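Local coordinates for putative peptidyl-arginine deiminase family protein (Campylobacter jejuni subsp. jejuni serotype O:2, PDB 6B10) that probably hydrolyses agmatine to N-carbamoylputrescine and ammonia, as an agmatine deiminase of the polyamine biosynthesis pathway, at residues S17-L22 against V274-A279; L24-E29 against Q42-F47. All coordinates share one frame; numbering follows the deposited sequence.

Contact 1 of 2, residues S17-L22 against V274-A279; sequences SEQEYL and VFINNA
E18 and N277 bring the two backbones closest, with CA atoms 5.9 Å apart, where the chain leading into strand 19-25 passes the residue that follows strand 274-276. These strands belong to different sheets. A type II beta turn from I276 to A279, closed by paired backbone bonds between those two residues, holds N277 at the crossing point. The N277 amide then pairs with both the N-H and the C=O of Q19. Its OD1 takes the N-H of Q19 (N to OD1 2.9 Å) in the carbonyl plane, on a lone pair. Its ND2 bonds to Q19 O (3.0 Å), which lies near the plane of the N277 amide, though ND2 is tilted from Q19's carbonyl plane. A water lies within hydrogen-bonding distance of S17 O and N277 OD1. Q19 answers with an extended chain: NE2 reaches F275 O at 3.0 Å, nearly straight at 173° but from above the carbonyl plane, and OE1 is held by N327 and Q55. Below this polar layer, L22 CD1 meets V274 CG2 at 4.0 Å. With both polar atoms of the N277 amide engaged, its rotation is fixed; two side-chain amides, each bonding to the other segment's backbone, replace the strand pairing absent here.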
# COMPACT_ATOMS: atom_id res chain seq x y z
N SER A 17 -4.34 6.52 10.27
CA SER A 17 -4.46 6.22 11.70
C SER A 17 -3.08 5.89 12.27
O SER A 17 -2.17 5.46 11.54
CB SER A 17 -5.40 5.05 11.95
OG SER A 17 -6.70 5.33 11.48
N GLU A 18 -2.94 6.10 13.58
CA GLU A 18 -1.66 5.96 14.26
C GLU A 18 -1.13 4.53 14.14
O GLU A 18 -1.89 3.57 14.23
CB GLU A 18 -1.78 6.36 15.74
CG GLU A 18 -0.44 6.53 16.44
CD GLU A 18 -0.56 7.17 17.82
OE1 GLU A 18 -1.62 7.04 18.45
OE2 GLU A 18 0.42 7.80 18.28
N GLN A 19 0.17 4.41 13.95
CA GLN A 19 0.81 3.14 13.68
C GLN A 19 1.93 2.83 14.67
O GLN A 19 2.47 3.73 15.31
CB GLN A 19 1.38 3.14 12.26
CG GLN A 19 0.35 3.29 11.15
CD GLN A 19 0.99 3.66 9.81
OE1 GLN A 19 2.04 3.13 9.45
NE2 GLN A 19 0.36 4.57 9.08
N GLU A 20 2.25 1.54 14.77
CA GLU A 20 3.35 1.08 15.61
C GLU A 20 4.57 0.77 14.73
O GLU A 20 5.69 1.15 15.08
CB GLU A 20 2.93 -0.16 16.41
CG GLU A 20 3.85 -0.50 17.57
CD GLU A 20 3.70 0.44 18.75
OE1 GLU A 20 2.58 0.55 19.29
OE2 GLU A 20 4.70 1.06 19.15
N TYR A 21 4.35 0.11 13.60
CA TYR A 21 5.43 -0.24 12.68
C TYR A 21 5.07 0.03 11.23
O TYR A 21 3.91 -0.09 10.83
CB TYR A 21 5.73 -1.73 12.76
CG TYR A 21 6.43 -2.21 14.02
CD1 TYR A 21 7.82 -2.13 14.14
CD2 TYR A 21 5.72 -2.78 15.07
CE1 TYR A 21 8.46 -2.59 15.27
CE2 TYR A 21 6.35 -3.24 16.21
CZ TYR A 21 7.72 -3.14 16.30
OH TYR A 21 8.36 -3.60 17.43
N LEU A 22 6.08 0.36 10.43
CA LEU A 22 6.06 0.09 9.00
C LEU A 22 6.94 -1.13 8.75
O LEU A 22 8.09 -1.19 9.20
CB LEU A 22 6.54 1.29 8.17
CG LEU A 22 6.20 1.22 6.67
CD1 LEU A 22 4.71 1.40 6.43
CD2 LEU A 22 6.97 2.25 5.87
N VAL A 274 2.67 6.41 0.97
CA VAL A 274 2.35 5.70 2.20
C VAL A 274 2.24 6.66 3.37
O VAL A 274 3.12 7.47 3.60
CB VAL A 274 3.36 4.56 2.50
CG1 VAL A 274 4.79 5.06 2.48
CG2 VAL A 274 3.04 3.89 3.83
N PHE A 275 1.13 6.56 4.10
CA PHE A 275 0.96 7.33 5.32
C PHE A 275 1.71 6.65 6.46
O PHE A 275 1.70 5.42 6.57
CB PHE A 275 -0.51 7.44 5.72
CG PHE A 275 -1.27 8.50 4.97
CD1 PHE A 275 -1.17 9.84 5.35
CD2 PHE A 275 -2.14 8.16 3.94
CE1 PHE A 275 -1.90 10.81 4.68
CE2 PHE A 275 -2.88 9.13 3.28
CZ PHE A 275 -2.75 10.46 3.65
N ILE A 276 2.36 7.47 7.28
CA ILE A 276 2.97 7.05 8.53
C ILE A 276 2.68 8.14 9.54
O ILE A 276 2.09 9.16 9.20
CB ILE A 276 4.49 6.83 8.38
CG1 ILE A 276 5.16 8.10 7.85
CG2 ILE A 276 4.75 5.65 7.45
CD1 ILE A 276 6.67 8.10 7.99
N ASN A 277 3.10 7.94 10.78
CA ASN A 277 2.78 8.91 11.82
C ASN A 277 3.34 10.29 11.47
O ASN A 277 4.55 10.45 11.28
CB ASN A 277 3.31 8.45 13.17
CG ASN A 277 2.62 7.19 13.65
OD1 ASN A 277 1.57 6.81 13.13
ND2 ASN A 277 3.21 6.53 14.64
N ASN A 278 2.44 11.27 11.35
CA ASN A 278 2.79 12.67 11.08
C ASN A 278 3.41 12.93 9.72
O ASN A 278 3.91 14.03 9.47
CB ASN A 278 3.71 13.21 12.19
CG ASN A 278 3.08 13.14 13.55
OD1 ASN A 278 3.53 12.40 14.42
ND2 ASN A 278 2.01 13.89 13.74
N ALA A 279 3.35 11.97 8.81
CA ALA A 279 3.95 12.15 7.50
C ALA A 279 3.29 11.33 6.41
O ALA A 279 2.62 10.33 6.67
CB ALA A 279 5.44 11.85 7.56
O HOH W 1 -0.48 7.61 11.17

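Contact 2 of 2, residues L24-E29 against Q42-F47; sequences LSLPHE and QSYKEF
Y44 is the side chain round which L24, L26, P27 and the carbonyl oxygen of S25 gather, and the contact packs helix 37-52 against the strand that precedes it in a beta-alpha-beta unit: strand 19-25, the helix, then strand 56-61, which lies parallel to the first. This arrangement is consistent with the alpha/beta-propeller (pentein) fold of the guanidino-group-modifying enzymes, to which the family belongs. The interface is largely apolar, and the evidence lies in how the Y44 ring is covered.

P27 sets its CD over one face of the Y44 ring, toward the rim, with CG beyond the rim at CE1. P27 CD stands 3.6 Å from the Y44 ring centroid and only 17° off the ring normal, which qualifies as a CH-pi contact, while P27 CG is 3.4 Å from Y44 CE1. L26 lies on the same side of the ring plane and touches it obliquely, with its CD2 3.9 Å from Y44 CD2. The one polar approach is that of S25 O to Y44 OH, 3.6 Å apart, a matter of proximity and not a hydrogen bond.

L24 comes from the other side of that plane. It leaves the backbone toward the helix, and with CG anti to the carbonyl carbon (chi1 -53°) its CD2 ends against two aromatic rings. CD2 of L24 is 3.9 Å from Y44 CE2 and also reaches F47, one helical turn further on, so that a single methyl group fills the join between them. F314 adds a further ring to the surroundings of Y44, the two planes inclined by about 30°, and V57 and L59 of strand 56-61 pack on L24. The methyl carbon CD2 of L24 makes its shortest approach to the helix segment at CE2 of F47, 3.7 Å away.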
# COMPACT_ATOMS: atom_id res chain seq x y z
N LEU A 24 8.73 -3.94 6.13
CA LEU A 24 9.26 -4.16 4.79
C LEU A 24 10.01 -5.49 4.71
O LEU A 24 10.55 -5.98 5.70
CB LEU A 24 10.21 -3.02 4.41
CG LEU A 24 9.66 -1.59 4.55
CD1 LEU A 24 10.07 -0.97 5.87
CD2 LEU A 24 10.12 -0.69 3.40
N SER A 25 10.04 -6.05 3.51
CA SER A 25 10.81 -7.26 3.23
C SER A 25 12.00 -6.89 2.34
O SER A 25 11.82 -6.61 1.16
CB SER A 25 9.93 -8.29 2.55
OG SER A 25 10.67 -9.46 2.24
N LEU A 26 13.20 -6.91 2.91
CA LEU A 26 14.41 -6.51 2.19
C LEU A 26 14.66 -7.32 0.91
O LEU A 26 14.38 -8.52 0.87
CB LEU A 26 15.64 -6.63 3.09
CG LEU A 26 15.74 -5.62 4.24
CD1 LEU A 26 16.98 -5.91 5.06
CD2 LEU A 26 15.78 -4.18 3.73
N PRO A 27 15.16 -6.65 -0.14
CA PRO A 27 15.68 -7.38 -1.29
C PRO A 27 17.00 -8.04 -0.91
O PRO A 27 17.79 -7.45 -0.18
CB PRO A 27 15.91 -6.29 -2.35
CG PRO A 27 15.19 -5.08 -1.85
CD PRO A 27 15.19 -5.19 -0.36
N HIS A 28 17.22 -9.25 -1.40
CA HIS A 28 18.48 -9.96 -1.16
C HIS A 28 18.97 -10.62 -2.44
O HIS A 28 18.21 -10.78 -3.40
CB HIS A 28 18.32 -11.01 -0.04
CG HIS A 28 17.10 -11.87 -0.17
ND1 HIS A 28 16.95 -12.80 -1.17
CD2 HIS A 28 15.99 -11.95 0.59
CE1 HIS A 28 15.79 -13.42 -1.03
NE2 HIS A 28 15.19 -12.92 0.04
N GLU A 29 20.25 -10.99 -2.43
CA GLU A 29 20.89 -11.64 -3.58
C GLU A 29 20.38 -13.07 -3.74
O GLU A 29 21.10 -14.03 -3.47
CB GLU A 29 22.41 -11.65 -3.41
N GLN A 42 20.14 0.81 -1.68
CA GLN A 42 20.38 2.21 -1.39
C GLN A 42 19.07 3.00 -1.32
O GLN A 42 18.90 3.88 -0.47
CB GLN A 42 21.32 2.83 -2.43
CG GLN A 42 21.65 4.29 -2.17
CD GLN A 42 22.08 4.52 -0.73
OE1 GLN A 42 23.01 3.88 -0.24
NE2 GLN A 42 21.38 5.43 -0.04
N SER A 43 18.14 2.69 -2.23
CA SER A 43 16.79 3.25 -2.19
C SER A 43 16.09 2.91 -0.87
O SER A 43 15.55 3.80 -0.20
CB SER A 43 15.97 2.74 -3.36
OG SER A 43 16.62 2.99 -4.60
N TYR A 44 16.12 1.63 -0.50
CA TYR A 44 15.57 1.16 0.78
C TYR A 44 16.15 1.91 1.96
O TYR A 44 15.41 2.36 2.83
CB TYR A 44 15.82 -0.33 0.98
CG TYR A 44 14.67 -1.20 0.55
CD1 TYR A 44 14.47 -1.50 -0.78
CD2 TYR A 44 13.77 -1.69 1.49
CE1 TYR A 44 13.41 -2.29 -1.18
CE2 TYR A 44 12.71 -2.48 1.10
CZ TYR A 44 12.53 -2.78 -0.24
OH TYR A 44 11.48 -3.56 -0.64
N LYS A 45 17.47 2.05 1.99
CA LYS A 45 18.14 2.76 3.07
C LYS A 45 17.61 4.18 3.22
O LYS A 45 17.39 4.65 4.33
CB LYS A 45 19.66 2.78 2.84
CG LYS A 45 20.45 3.40 3.98
N GLU A 46 17.41 4.84 2.09
CA GLU A 46 16.88 6.20 2.09
C GLU A 46 15.45 6.20 2.62
O GLU A 46 15.10 7.00 3.48
CB GLU A 46 16.92 6.79 0.67
CG GLU A 46 16.77 8.30 0.62
CD GLU A 46 17.82 9.01 1.46
OE1 GLU A 46 19.01 8.64 1.38
OE2 GLU A 46 17.44 9.95 2.21
N PHE A 47 14.65 5.28 2.10
CA PHE A 47 13.24 5.14 2.47
C PHE A 47 13.11 4.84 3.97
O PHE A 47 12.33 5.49 4.68
CB PHE A 47 12.59 4.04 1.61
CG PHE A 47 11.10 3.87 1.80
CD1 PHE A 47 10.27 4.93 2.15
CD2 PHE A 47 10.52 2.63 1.58
CE1 PHE A 47 8.90 4.75 2.31
CE2 PHE A 47 9.16 2.44 1.72
CZ PHE A 47 8.35 3.50 2.09

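In the fold
Strand 19-25 is common to both contacts: its first half meets 274-279 in contact 1, and its end leads into contact 2, with the two centres 19 Å apart. They differ in span, since contact 1 joins segments 252 residues apart and contact 2 segments separated by a 13-residue step within one beta-alpha-beta unit. F47 connects them directly: its CZ lies 3.9 Å from V274 CG1 and 4.2 Å from L22 CD2, so its ring touches apolar side chains of contact 1 while the L24 methyl packs on it from contact 2. The bound potassium ion, at the site of F91, D106 and F107, lies about 13 Å from the S25 side chain of contact 2, so that side chain does not coordinate it.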